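Local coordinates for 2-hydroxyisobutyryl-CoA synthetase (Aquincola tertiaricarbonis, PDB 6HDY), which belongs to the AMP-binding enzyme family of the ANL clan and pairs a large N-terminal body with a smaller C-terminal domain, at residues A152-G157 with L298-I303; G320-P325 with L345-N350; N391-Y396 with T436-R441. All coordinates share one frame; numbering follows the deposited sequence.

Contact 1. Residues A152-G157 with L298-I303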
ATOM      1  N   ALA A 152       6.987  -5.609  16.533  1.00 31.40           N
ATOM      2  CA  ALA A 152       7.351  -7.045  16.528  1.00 32.14           C
ATOM      3  C   ALA A 152       7.206  -7.615  17.942  1.00 38.69           C
ATOM      4  O   ALA A 152       6.711  -8.729  18.107  1.00 39.49           O
ATOM      5  CB  ALA A 152       8.790  -7.241  16.053  1.00 33.41           C
ATOM      6  N   ARG A 153       7.626  -6.831  18.948  1.00 36.63           N
ATOM      7  CA  ARG A 153       7.567  -7.159  20.368  1.00 38.61           C
ATOM      8  C   ARG A 153       6.128  -7.444  20.853  1.00 42.03           C
ATOM      9  O   ARG A 153       5.866  -8.489  21.455  1.00 41.68           O
ATOM     10  CB  ARG A 153       8.220  -6.026  21.175  1.00 39.08           C
ATOM     11  CG  ARG A 153       7.900  -6.027  22.656  1.00 35.66           C
ATOM     12  CD  ARG A 153       8.763  -5.032  23.360  1.00 33.74           C
ATOM     13  NE  ARG A 153       8.367  -4.868  24.754  1.00 38.99           N
ATOM     14  CZ  ARG A 153       8.682  -3.817  25.498  1.00 50.50           C
ATOM     15  NH1 ARG A 153       9.424  -2.842  24.997  1.00 39.07           N
ATOM     16  NH2 ARG A 153       8.277  -3.743  26.756  1.00 43.24           N
ATOM     17  N   ILE A 154       5.212  -6.512  20.555  1.00 37.26           N
ATOM     18  CA  ILE A 154       3.798  -6.562  20.918  1.00 36.03           C
ATOM     19  C   ILE A 154       3.068  -7.657  20.100  1.00 38.31           C
ATOM     20  O   ILE A 154       2.173  -8.296  20.628  1.00 37.14           O
ATOM     21  CB  ILE A 154       3.195  -5.134  20.744  1.00 37.38           C
ATOM     22  CG1 ILE A 154       3.850  -4.138  21.723  1.00 37.16           C
ATOM     23  CG2 ILE A 154       1.690  -5.143  20.918  1.00 37.71           C
ATOM     24  CD1 ILE A 154       3.792  -2.688  21.291  1.00 41.35           C
ATOM     25  N   MET A 155       3.448  -7.871  18.821  1.00 33.78           N
ATOM     26  CA  MET A 155       2.837  -8.920  17.985  1.00 32.29           C
ATOM     27  C   MET A 155       3.234 -10.320  18.525  1.00 39.21           C
ATOM     28  O   MET A 155       2.434 -11.250  18.483  1.00 39.23           O
ATOM     29  CB  MET A 155       3.241  -8.743  16.509  1.00 32.11           C
ATOM     30  CG  MET A 155       2.405  -7.699  15.775  1.00 32.24           C
ATOM     31  SD  MET A 155       3.082  -7.275  14.139  1.00 32.52           S
ATOM     32  CE  MET A 155       2.970  -8.846  13.326  1.00 28.73           C
ATOM     33  N   TRP A 156       4.462 -10.438  19.061  1.00 36.99           N
ATOM     34  CA  TRP A 156       4.959 -11.645  19.714  1.00 38.20           C
ATOM     35  C   TRP A 156       4.064 -11.890  20.952  1.00 40.80           C
ATOM     36  O   TRP A 156       3.673 -13.033  21.211  1.00 40.74           O
ATOM     37  CB  TRP A 156       6.441 -11.481  20.107  1.00 38.29           C
ATOM     38  CG  TRP A 156       6.994 -12.656  20.860  1.00 42.29           C
ATOM     39  CD1 TRP A 156       6.752 -12.985  22.156  1.00 46.64           C
ATOM     40  CD2 TRP A 156       7.879 -13.658  20.352  1.00 44.42           C
ATOM     41  NE1 TRP A 156       7.377 -14.163  22.472  1.00 48.88           N
ATOM     42  CE2 TRP A 156       8.093 -14.593  21.390  1.00 50.68           C
ATOM     43  CE3 TRP A 156       8.506 -13.866  19.112  1.00 45.70           C
ATOM     44  CZ2 TRP A 156       8.933 -15.701  21.243  1.00 52.33           C
ATOM     45  CZ3 TRP A 156       9.327 -14.974  18.959  1.00 49.86           C
ATOM     46  CH2 TRP A 156       9.524 -15.885  20.014  1.00 52.77           C
ATOM     47  N   GLY A 157       3.691 -10.807  21.639  1.00 36.12           N
ATOM     48  CA  GLY A 157       2.787 -10.846  22.790  1.00 37.71           C
ATOM     49  C   GLY A 157       1.405 -11.401  22.480  1.00 41.38           C
ATOM     50  O   GLY A 157       0.709 -11.891  23.383  1.00 42.40           O
ATOM     51  N   LEU A 298      -3.385  -3.579  27.085  1.00 36.80           N
ATOM     52  CA  LEU A 298      -2.418  -3.173  28.101  1.00 36.88           C
ATOM     53  C   LEU A 298      -1.733  -1.881  27.586  1.00 39.83           C
ATOM     54  O   LEU A 298      -1.630  -1.686  26.379  1.00 36.91           O
ATOM     55  CB  LEU A 298      -1.339  -4.252  28.293  1.00 37.10           C
ATOM     56  CG  LEU A 298      -1.736  -5.624  28.869  1.00 41.51           C
ATOM     57  CD1 LEU A 298      -0.507  -6.374  29.300  1.00 40.36           C
ATOM     58  CD2 LEU A 298      -2.781  -5.512  30.017  1.00 42.96           C
ATOM     59  N   CYS A 299      -1.262  -1.031  28.499  1.00 38.40           N
ATOM     60  CA  CYS A 299      -0.526   0.192  28.200  1.00 37.42           C
ATOM     61  C   CYS A 299       0.936  -0.165  28.329  1.00 38.98           C
ATOM     62  O   CYS A 299       1.434  -0.240  29.446  1.00 39.75           O
ATOM     63  CB  CYS A 299      -0.902   1.314  29.169  1.00 39.14           C
ATOM     64  SG  CYS A 299      -2.657   1.734  29.175  1.00 43.27           S
ATOM     65  N   TRP A 300       1.621  -0.403  27.200  1.00 34.53           N
ATOM     66  CA  TRP A 300       3.045  -0.739  27.168  1.00 34.68           C
ATOM     67  C   TRP A 300       3.843   0.544  27.449  1.00 38.60           C
ATOM     68  O   TRP A 300       4.356   1.194  26.544  1.00 36.43           O
ATOM     69  CB  TRP A 300       3.403  -1.388  25.829  1.00 32.05           C
ATOM     70  CG  TRP A 300       2.684  -2.676  25.567  1.00 32.17           C
ATOM     71  CD1 TRP A 300       1.345  -2.844  25.376  1.00 33.96           C
ATOM     72  CD2 TRP A 300       3.283  -3.967  25.370  1.00 32.60           C
ATOM     73  NE1 TRP A 300       1.063  -4.167  25.125  1.00 33.84           N
ATOM     74  CE2 TRP A 300       2.234  -4.878  25.098  1.00 36.26           C
ATOM     75  CE3 TRP A 300       4.611  -4.444  25.383  1.00 34.03           C
ATOM     76  CZ2 TRP A 300       2.467  -6.246  24.846  1.00 35.77           C
ATOM     77  CZ3 TRP A 300       4.839  -5.793  25.143  1.00 35.26           C
ATOM     78  CH2 TRP A 300       3.780  -6.679  24.876  1.00 35.22           C
ATOM     79  N   GLN A 301       3.887   0.902  28.751  1.00 37.28           N
ATOM     80  CA  GLN A 301       4.411   2.133  29.340  1.00 37.29           C
ATOM     81  C   GLN A 301       5.855   2.508  28.994  1.00 40.94           C
ATOM     82  O   GLN A 301       6.157   3.704  28.932  1.00 39.19           O
ATOM     83  CB  GLN A 301       4.229   2.097  30.865  1.00 39.44           C
ATOM     84  CG  GLN A 301       2.761   2.157  31.325  1.00 42.52           C
ATOM     85  CD  GLN A 301       2.017   3.406  30.892  1.00 52.43           C
ATOM     86  OE1 GLN A 301       1.653   3.580  29.718  1.00 45.38           O
ATOM     87  NE2 GLN A 301       1.716   4.275  31.839  1.00 38.60           N
ATOM     88  N   ASP A 302       6.748   1.517  28.821  1.00 39.19           N
ATOM     89  CA  ASP A 302       8.158   1.757  28.475  1.00 40.08           C
ATOM     90  C   ASP A 302       8.377   2.003  26.971  1.00 43.36           C
ATOM     91  O   ASP A 302       9.519   2.266  26.548  1.00 45.25           O
ATOM     92  CB  ASP A 302       9.063   0.637  29.005  1.00 42.86           C
ATOM     93  CG  ASP A 302       8.587  -0.732  28.595  1.00 48.40           C
ATOM     94  OD1 ASP A 302       7.616  -1.228  29.208  1.00 46.29           O
ATOM     95  OD2 ASP A 302       9.156  -1.292  27.633  1.00 54.65           O
ATOM     96  N   ILE A 303       7.299   1.907  26.164  1.00 36.60           N
ATOM     97  CA  ILE A 303       7.337   2.206  24.726  1.00 35.36           C
ATOM     98  C   ILE A 303       6.804   3.651  24.540  1.00 37.92           C
ATOM     99  O   ILE A 303       7.497   4.487  23.982  1.00 38.67           O
ATOM    100  CB  ILE A 303       6.587   1.142  23.852  1.00 37.34           C
ATOM    101  CG1 ILE A 303       7.305  -0.240  23.923  1.00 38.33           C
ATOM    102  CG2 ILE A 303       6.468   1.642  22.381  1.00 36.31           C
ATOM    103  CD1 ILE A 303       6.603  -1.442  23.268  1.00 36.01           C
TER

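Contact 2. Residues G320-P325 with L345-N350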
ATOM      1  N   GLY A 320      -9.758   2.471  37.879  1.00 52.03           N
ATOM      2  CA  GLY A 320     -11.167   2.125  38.036  1.00 53.19           C
ATOM      3  C   GLY A 320     -12.070   3.246  37.560  1.00 57.65           C
ATOM      4  O   GLY A 320     -13.292   3.087  37.530  1.00 58.72           O
ATOM      5  N   GLN A 321     -11.468   4.394  37.183  1.00 53.27           N
ATOM      6  CA  GLN A 321     -12.181   5.571  36.686  1.00 52.75           C
ATOM      7  C   GLN A 321     -11.927   5.826  35.184  1.00 52.62           C
ATOM      8  O   GLN A 321     -10.910   5.392  34.632  1.00 48.89           O
ATOM      9  CB  GLN A 321     -11.885   6.811  37.553  1.00 54.80           C
ATOM     10  CG  GLN A 321     -13.008   7.854  37.590  1.00 74.49           C
ATOM     11  CD  GLN A 321     -14.380   7.247  37.783  1.00 87.08           C
ATOM     12  OE1 GLN A 321     -14.662   6.617  38.811  1.00 87.05           O
ATOM     13  NE2 GLN A 321     -15.248   7.391  36.777  1.00 64.77           N
ATOM     14  N   ARG A 322     -12.913   6.469  34.523  1.00 49.15           N
ATOM     15  CA  ARG A 322     -12.899   6.817  33.102  1.00 46.67           C
ATOM     16  C   ARG A 322     -12.198   8.159  32.880  1.00 48.98           C
ATOM     17  O   ARG A 322     -12.270   9.049  33.731  1.00 49.25           O
ATOM     18  CB  ARG A 322     -14.335   6.877  32.545  1.00 47.24           C
ATOM     19  CG  ARG A 322     -15.037   5.529  32.383  1.00 51.02           C
ATOM     20  CD  ARG A 322     -16.446   5.704  31.827  1.00 61.02           C
ATOM     21  NE  ARG A 322     -16.996   4.443  31.314  1.00 72.56           N
ATOM     22  CZ  ARG A 322     -17.896   4.350  30.335  1.00 89.37           C
ATOM     23  NH1 ARG A 322     -18.332   3.160  29.935  1.00 73.04           N
ATOM     24  NH2 ARG A 322     -18.357   5.446  29.739  1.00 78.10           N
ATOM     25  N   GLY A 323     -11.551   8.304  31.730  1.00 43.59           N
ATOM     26  CA  GLY A 323     -10.851   9.533  31.365  1.00 42.16           C
ATOM     27  C   GLY A 323     -10.339   9.541  29.938  1.00 44.11           C
ATOM     28  O   GLY A 323     -10.673   8.655  29.145  1.00 43.82           O
ATOM     29  N   THR A 324      -9.523  10.543  29.599  1.00 39.53           N
ATOM     30  CA  THR A 324      -8.993  10.658  28.254  1.00 37.69           C
ATOM     31  C   THR A 324      -7.516  10.265  28.163  1.00 39.96           C
ATOM     32  O   THR A 324      -6.697  10.802  28.901  1.00 40.83           O
ATOM     33  CB  THR A 324      -9.277  12.052  27.627  1.00 39.46           C
ATOM     34  OG1 THR A 324      -8.965  11.980  26.236  1.00 35.47           O
ATOM     35  CG2 THR A 324      -8.490  13.193  28.276  1.00 38.94           C
ATOM     36  N   PRO A 325      -7.149   9.364  27.233  1.00 35.60           N
ATOM     37  CA  PRO A 325      -5.721   9.038  27.053  1.00 34.89           C
ATOM     38  C   PRO A 325      -4.888  10.227  26.538  1.00 39.14           C
ATOM     39  O   PRO A 325      -5.258  10.926  25.580  1.00 39.23           O
ATOM     40  CB  PRO A 325      -5.746   7.886  26.043  1.00 35.10           C
ATOM     41  CG  PRO A 325      -7.170   7.341  26.090  1.00 39.17           C
ATOM     42  CD  PRO A 325      -7.999   8.565  26.324  1.00 36.15           C
ATOM     43  N   LEU A 345     -12.196   8.426  24.979  1.00 37.60           N
ATOM     44  CA  LEU A 345     -12.655   8.053  26.303  1.00 37.31           C
ATOM     45  C   LEU A 345     -12.309   6.595  26.569  1.00 40.61           C
ATOM     46  O   LEU A 345     -12.489   5.737  25.701  1.00 38.46           O
ATOM     47  CB  LEU A 345     -14.162   8.324  26.485  1.00 38.18           C
ATOM     48  CG  LEU A 345     -14.657   8.332  27.914  1.00 43.56           C
ATOM     49  CD1 LEU A 345     -14.245   9.600  28.635  1.00 43.75           C
ATOM     50  CD2 LEU A 345     -16.169   8.167  27.973  1.00 46.47           C
ATOM     51  N   THR A 346     -11.784   6.324  27.767  1.00 38.48           N
ATOM     52  CA  THR A 346     -11.444   4.966  28.203  1.00 37.84           C
ATOM     53  C   THR A 346     -11.579   4.855  29.726  1.00 44.18           C
ATOM     54  O   THR A 346     -11.842   5.841  30.410  1.00 45.42           O
ATOM     55  CB  THR A 346     -10.026   4.557  27.709  1.00 42.26           C
ATOM     56  OG1 THR A 346      -9.883   3.140  27.792  1.00 41.84           O
ATOM     57  CG2 THR A 346      -8.906   5.223  28.503  1.00 38.77           C
ATOM     58  N   LEU A 347     -11.389   3.645  30.234  1.00 41.16           N
ATOM     59  CA  LEU A 347     -11.317   3.306  31.641  1.00 41.14           C
ATOM     60  C   LEU A 347     -10.028   2.499  31.756  1.00 42.81           C
ATOM     61  O   LEU A 347      -9.767   1.615  30.925  1.00 40.56           O
ATOM     62  CB  LEU A 347     -12.524   2.455  32.096  1.00 41.78           C
ATOM     63  CG  LEU A 347     -12.630   2.227  33.615  1.00 47.40           C
ATOM     64  CD1 LEU A 347     -14.063   2.188  34.049  1.00 50.29           C
ATOM     65  CD2 LEU A 347     -11.959   0.942  34.040  1.00 46.94           C
ATOM     66  N   TRP A 348      -9.247   2.791  32.799  1.00 41.01           N
ATOM     67  CA  TRP A 348      -8.002   2.088  33.085  1.00 40.85           C
ATOM     68  C   TRP A 348      -7.996   1.523  34.514  1.00 46.81           C
ATOM     69  O   TRP A 348      -8.576   2.121  35.425  1.00 46.34           O
ATOM     70  CB  TRP A 348      -6.734   2.935  32.754  1.00 38.28           C
ATOM     71  CG  TRP A 348      -6.329   4.049  33.701  1.00 39.96           C
ATOM     72  CD1 TRP A 348      -7.119   4.721  34.596  1.00 44.06           C
ATOM     73  CD2 TRP A 348      -5.045   4.688  33.743  1.00 39.63           C
ATOM     74  NE1 TRP A 348      -6.383   5.690  35.242  1.00 43.79           N
ATOM     75  CE2 TRP A 348      -5.106   5.687  34.742  1.00 44.57           C
ATOM     76  CE3 TRP A 348      -3.836   4.502  33.037  1.00 39.89           C
ATOM     77  CZ2 TRP A 348      -4.015   6.516  35.033  1.00 44.54           C
ATOM     78  CZ3 TRP A 348      -2.750   5.294  33.357  1.00 41.77           C
ATOM     79  CH2 TRP A 348      -2.849   6.300  34.332  1.00 43.88           C
ATOM     80  N   THR A 349      -7.394   0.333  34.676  1.00 45.24           N
ATOM     81  CA  THR A 349      -7.259  -0.369  35.962  1.00 47.36           C
ATOM     82  C   THR A 349      -5.818  -0.827  36.101  1.00 52.01           C
ATOM     83  O   THR A 349      -5.076  -0.813  35.112  1.00 51.27           O
ATOM     84  CB  THR A 349      -8.262  -1.536  36.083  1.00 51.40           C
ATOM     85  OG1 THR A 349      -8.125  -2.415  34.963  1.00 52.61           O
ATOM     86  CG2 THR A 349      -9.698  -1.067  36.223  1.00 44.47           C
ATOM     87  N   ASN A 350      -5.399  -1.162  37.319  1.00 49.82           N
ATOM     88  CA  ASN A 350      -4.039  -1.616  37.567  1.00 50.56           C
ATOM     89  C   ASN A 350      -3.989  -2.939  38.349  1.00 56.31           C
ATOM     90  O   ASN A 350      -3.113  -3.147  39.190  1.00 57.82           O
ATOM     91  CB  ASN A 350      -3.186  -0.528  38.217  1.00 51.79           C
ATOM     92  CG  ASN A 350      -1.699  -0.737  38.036  1.00 70.45           C
ATOM     93  OD1 ASN A 350      -1.245  -1.342  37.054  1.00 68.16           O
ATOM     94  ND2 ASN A 350      -0.908  -0.271  38.994  1.00 61.01           N
TER

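Contact 3. Residues N391-Y396 with T436-R441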
ATOM      1  N   ASN A 391     -25.377  -5.753  17.862  1.00 47.75           N
ATOM      2  CA  ASN A 391     -24.567  -6.917  17.515  1.00 48.59           C
ATOM      3  C   ASN A 391     -24.817  -8.104  18.440  1.00 55.50           C
ATOM      4  O   ASN A 391     -24.447  -9.224  18.101  1.00 55.05           O
ATOM      5  CB  ASN A 391     -23.055  -6.563  17.419  1.00 46.50           C
ATOM      6  CG  ASN A 391     -22.670  -5.995  16.073  1.00 54.82           C
ATOM      7  OD1 ASN A 391     -22.344  -6.731  15.130  1.00 52.52           O
ATOM      8  ND2 ASN A 391     -22.757  -4.674  15.923  1.00 40.56           N
ATOM      9  N   GLN A 392     -25.466  -7.862  19.587  1.00 55.06           N
ATOM     10  CA  GLN A 392     -25.800  -8.904  20.561  1.00 58.62           C
ATOM     11  C   GLN A 392     -27.197  -9.492  20.317  1.00 62.80           C
ATOM     12  O   GLN A 392     -27.707 -10.255  21.145  1.00 65.60           O
ATOM     13  CB  GLN A 392     -25.609  -8.398  22.002  1.00 61.59           C
ATOM     14  CG  GLN A 392     -24.160  -8.513  22.450  1.00 71.51           C
ATOM     15  CD  GLN A 392     -23.890  -7.966  23.826  1.00 91.58           C
ATOM     16  OE1 GLN A 392     -24.245  -6.826  24.158  1.00 85.20           O
ATOM     17  NE2 GLN A 392     -23.182  -8.749  24.637  1.00 84.73           N
ATOM     18  N   MET A 393     -27.780  -9.171  19.143  1.00 56.91           N
ATOM     19  CA  MET A 393     -29.107  -9.616  18.696  1.00 57.64           C
ATOM     20  C   MET A 393     -28.958 -10.539  17.474  1.00 64.11           C
ATOM     21  O   MET A 393     -28.334 -10.144  16.478  1.00 61.48           O
ATOM     22  CB  MET A 393     -30.003  -8.419  18.329  1.00 56.86           C
ATOM     23  CG  MET A 393     -30.173  -7.394  19.426  1.00 60.14           C
ATOM     24  SD  MET A 393     -31.435  -6.167  18.991  1.00 62.00           S
ATOM     25  CE  MET A 393     -32.966  -7.223  19.138  1.00 60.64           C
ATOM     26  N   SER A 394     -29.548 -11.759  17.554  1.00 64.94           N
ATOM     27  CA  SER A 394     -29.483 -12.792  16.502  1.00 66.10           C
ATOM     28  C   SER A 394     -30.105 -12.360  15.154  1.00 65.32           C
ATOM     29  O   SER A 394     -29.627 -12.811  14.103  1.00 65.45           O
ATOM     30  CB  SER A 394     -30.090 -14.118  16.986  1.00 74.67           C
ATOM     31  OG  SER A 394     -31.398 -13.985  17.525  1.00 79.40           O
ATOM     32  N   GLY A 395     -31.142 -11.513  15.214  1.00 57.05           N
ATOM     33  CA  GLY A 395     -31.880 -10.999  14.061  1.00 54.04           C
ATOM     34  C   GLY A 395     -31.273  -9.798  13.358  1.00 52.70           C
ATOM     35  O   GLY A 395     -31.735  -9.414  12.279  1.00 49.77           O
ATOM     36  N   TYR A 396     -30.241  -9.183  13.964  1.00 49.01           N
ATOM     37  CA  TYR A 396     -29.533  -8.020  13.406  1.00 45.85           C
ATOM     38  C   TYR A 396     -28.688  -8.403  12.155  1.00 48.59           C
ATOM     39  O   TYR A 396     -27.933  -9.372  12.201  1.00 48.08           O
ATOM     40  CB  TYR A 396     -28.687  -7.372  14.505  1.00 46.53           C
ATOM     41  CG  TYR A 396     -27.753  -6.274  14.040  1.00 45.06           C
ATOM     42  CD1 TYR A 396     -28.247  -5.042  13.621  1.00 44.09           C
ATOM     43  CD2 TYR A 396     -26.372  -6.459  14.050  1.00 45.67           C
ATOM     44  CE1 TYR A 396     -27.391  -4.019  13.222  1.00 43.14           C
ATOM     45  CE2 TYR A 396     -25.506  -5.438  13.666  1.00 44.97           C
ATOM     46  CZ  TYR A 396     -26.020  -4.217  13.259  1.00 51.60           C
ATOM     47  OH  TYR A 396     -25.174  -3.224  12.834  1.00 48.68           O
ATOM     48  N   THR A 436     -39.414  -3.921  16.357  1.00 55.71           N
ATOM     49  CA  THR A 436     -39.892  -3.622  17.713  1.00 57.28           C
ATOM     50  C   THR A 436     -38.902  -4.119  18.786  1.00 62.92           C
ATOM     51  O   THR A 436     -38.638  -3.397  19.751  1.00 63.20           O
ATOM     52  CB  THR A 436     -41.336  -4.130  17.931  1.00 64.30           C
ATOM     53  OG1 THR A 436     -41.383  -5.559  17.843  1.00 71.15           O
ATOM     54  CG2 THR A 436     -42.318  -3.517  16.960  1.00 57.66           C
ATOM     55  N   GLU A 437     -38.352  -5.332  18.614  1.00 60.50           N
ATOM     56  CA  GLU A 437     -37.379  -5.896  19.562  1.00 62.37           C
ATOM     57  C   GLU A 437     -36.039  -5.126  19.594  1.00 62.96           C
ATOM     58  O   GLU A 437     -35.445  -4.992  20.670  1.00 63.55           O
ATOM     59  CB  GLU A 437     -37.162  -7.392  19.318  1.00 65.59           C
ATOM     60  CG  GLU A 437     -37.628  -8.251  20.482  1.00 85.77           C
ATOM     61  CD  GLU A 437     -36.640  -8.353  21.630  1.00117.01           C
ATOM     62  OE1 GLU A 437     -36.621  -7.437  22.484  1.00109.71           O
ATOM     63  OE2 GLU A 437     -35.884  -9.350  21.676  1.00119.68           O
ATOM     64  N   ALA A 438     -35.576  -4.625  18.421  1.00 55.99           N
ATOM     65  CA  ALA A 438     -34.360  -3.804  18.292  1.00 53.21           C
ATOM     66  C   ALA A 438     -34.587  -2.500  19.081  1.00 58.18           C
ATOM     67  O   ALA A 438     -33.770  -2.166  19.934  1.00 58.84           O
ATOM     68  CB  ALA A 438     -34.078  -3.490  16.826  1.00 50.94           C
ATOM     69  N   SER A 439     -35.742  -1.830  18.854  1.00 55.43           N
ATOM     70  CA  SER A 439     -36.190  -0.613  19.557  1.00 56.43           C
ATOM     71  C   SER A 439     -36.150  -0.800  21.086  1.00 62.76           C
ATOM     72  O   SER A 439     -35.474  -0.029  21.760  1.00 62.17           O
ATOM     73  CB  SER A 439     -37.594  -0.215  19.097  1.00 58.75           C
ATOM     74  OG  SER A 439     -38.111   0.869  19.845  1.00 66.40           O
ATOM     75  N   HIS A 440     -36.790  -1.861  21.605  1.00 62.75           N
ATOM     76  CA  HIS A 440     -36.827  -2.194  23.030  1.00 66.90           C
ATOM     77  C   HIS A 440     -35.441  -2.412  23.610  1.00 70.57           C
ATOM     78  O   HIS A 440     -35.122  -1.786  24.614  1.00 72.00           O
ATOM     79  CB  HIS A 440     -37.718  -3.426  23.284  1.00 71.46           C
ATOM     80  CG  HIS A 440     -37.789  -3.863  24.723  1.00 79.93           C
ATOM     81  ND1 HIS A 440     -38.752  -3.356  25.588  1.00 85.12           N
ATOM     82  CD2 HIS A 440     -37.041  -4.778  25.389  1.00 84.31           C
ATOM     83  CE1 HIS A 440     -38.551  -3.969  26.749  1.00 88.38           C
ATOM     84  NE2 HIS A 440     -37.531  -4.832  26.679  1.00 88.41           N
ATOM     85  N   ARG A 441     -34.629  -3.304  22.998  1.00 66.43           N
ATOM     86  CA  ARG A 441     -33.280  -3.643  23.469  1.00 66.86           C
ATOM     87  C   ARG A 441     -32.443  -2.371  23.690  1.00 66.95           C
ATOM     88  O   ARG A 441     -31.931  -2.150  24.792  1.00 68.40           O
ATOM     89  CB  ARG A 441     -32.578  -4.624  22.497  1.00 66.77           C
ATOM     90  CG  ARG A 441     -31.820  -5.772  23.179  1.00 84.33           C
ATOM     91  CD  ARG A 441     -32.479  -7.129  22.931  1.00102.62           C
ATOM     92  NE  ARG A 441     -31.524  -8.162  22.506  1.00116.94           N
ATOM     93  CZ  ARG A 441     -31.859  -9.391  22.114  1.00134.47           C
ATOM     94  NH1 ARG A 441     -33.133  -9.766  22.091  1.00124.15           N
ATOM     95  NH2 ARG A 441     -30.921 -10.255  21.743  1.00119.74           N
TER

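Contact 1. Residues A152-G157 with L298-I303
R153, I154, W300, D302 and I303 join helix 152-157 to the turn that follows strand 298-299. The longest reach is that of R153. From CB, which leaves the helix toward the turn, CG is anti to the backbone N (chi1 164°) and the rest of the chain is extended. R153 CG passes 4.0 Å from W300 CZ3, R153 CD skirts I303 CD1, and R153 NE lies at the rim of the indole, 3.7 Å from W300 CZ3. At the tip both terminal nitrogens grip one oxygen: R153 NH2 to D302 OD2 is 2.7 Å, rather straight at 156° and on the syn lone pair, whereas R153 NH1 to D302 OD2 is longer at 3.1 Å and more bent. The acceptor lies in the guanidinium plane, and I303 CD1 sits over one face of that group. An arginine suits this place because its methylenes can pass apolar neighbours while its charge meets a buried acid.

I154 supplies the apolar half. I154 CG1 stands 3.6 Å from the centroid of the six-membered ring of W300, only 8° off the normal, a CH-pi contact, and I154 CD1 meets I303 CD1 tip to tip at 3.7 Å. Tryptophan suits position 300: its broad face receives I154 while NE1 hydrogen-bonds to A288 O.

Each charge has a second partner, E39 for R153 NE and R38 for D302 OD2, which probably helps hold the pair. Helix 141-157 turns A152 and M155 to helix 176-187, while W300 follows strand 297-299, the middle strand of a small antiparallel sheet.

Contact 2. Residues G320-P325 with L345-N350
G323 and T346 form the hydrogen-bonded antiparallel pair of a beta hairpin, whose arms are strands 322-329 and 340-347. G323 N donates to T346 O at 2.8 Å, and T346 N returns the bond to G323 O at 2.9 Å. Beyond the regular pairing, G320 N donates a hydrogen bond to W348 O at 2.7 Å, almost perfectly straight (179°) and in the carbonyl plane. G320 has a positive phi of 97°, which glycine adopts readily.

Weaker CA-H...O contacts supplement these bonds. R322 CA approaches T346 O to 3.1 Å, and L345 CA approaches G323 O.

Apolar contacts divide between the two faces. On the face of R322 and L347, a non-hydrogen-bonded pair, the two side chains cross at about a right angle, with R322 CG 3.9 Å from L347 CD1. The extended arginine then carries NH2 near L345 CD2, and its guanidinium makes a cation-pi contact with F367 of the next strand, so the methylenes pack on leucine while the charge meets an aromatic ring. On the other face, P325 CG packs 3.6 Å from T346 CG2. The threonine's chi1 of -163° sets the methyl between N and carbonyl carbon, while OG1 is hydrogen-bonded to G365 O. W348 NE1 is hydrogen-bonded to V317 O.

Chemically, then, the hold between the arms is mainly a main-chain one. T346 O gathers both an N-H and a CA-H, and the side chains add apolar cover while their polar ends turn to partners elsewhere in the sheet and its loops.

Contact 3. Residues N391-Y396 with T436-R441
M393 begins a type I beta turn that ends at Y396, and its CA lies 7.8 Å from the CA of A438 on helix 436-441. This pairs the turn after helix 383-391 with helix 428-446 inside the AMP-binding enzyme C-terminal domain. M393 is the buried apolar side chain of the contact: unbranched and flexible, it has CG anti to its carbonyl carbon (chi1 -56°) and bends at the sulfur, bringing M393 SD to 4.3 Å from A438 CB. The small alanine lets the thioether come near the helix.

R441 approaches from the opposite direction. Arginine suits the place because its flat guanidinium can lie with one face against the methionine, M393 CG being 3.4 Å from R441 NE, while its edge still donates. There R441 NH2 donates to Q392 O over a rather long 3.3 Å, tilted 29° from the carbonyl plane. One turn back on the helix, E437 OE2 and R441 NH1 form a salt bridge at 2.8 Å, within which the hydrogen bond is weak. Between them, Q392 O and E437 probably fix how the guanidinium is turned. M393 CE stops 3.7 Å from E437 O, the carbonyl oxygen that accepts the helical bond from R441 N.

Overall arrangement
Contacts 1, 2 and 3 follow one another in series along the chain. Contacts 1 and 2 are near neighbours in the body of the enzyme, with centres about 19 Å apart and nearest atoms about 5 Å apart, yet they do not touch. The P325 side chain of contact 2 is about 8 Å from the adenosine-phosphoryl 3-hydroxybutanoate ligand, against about 11 Å for I154 of contact 1; both are about 11 Å from (3S)-3-hydroxybutanoic acid. Contact 3 lies in the C-terminal domain, its centre about 29 Å from that of contact 2 and about 37 Å from that of contact 1. There R263 NE, on helix 258-268 of the body, hydrogen-bonds to N391 O, where the two domains meet.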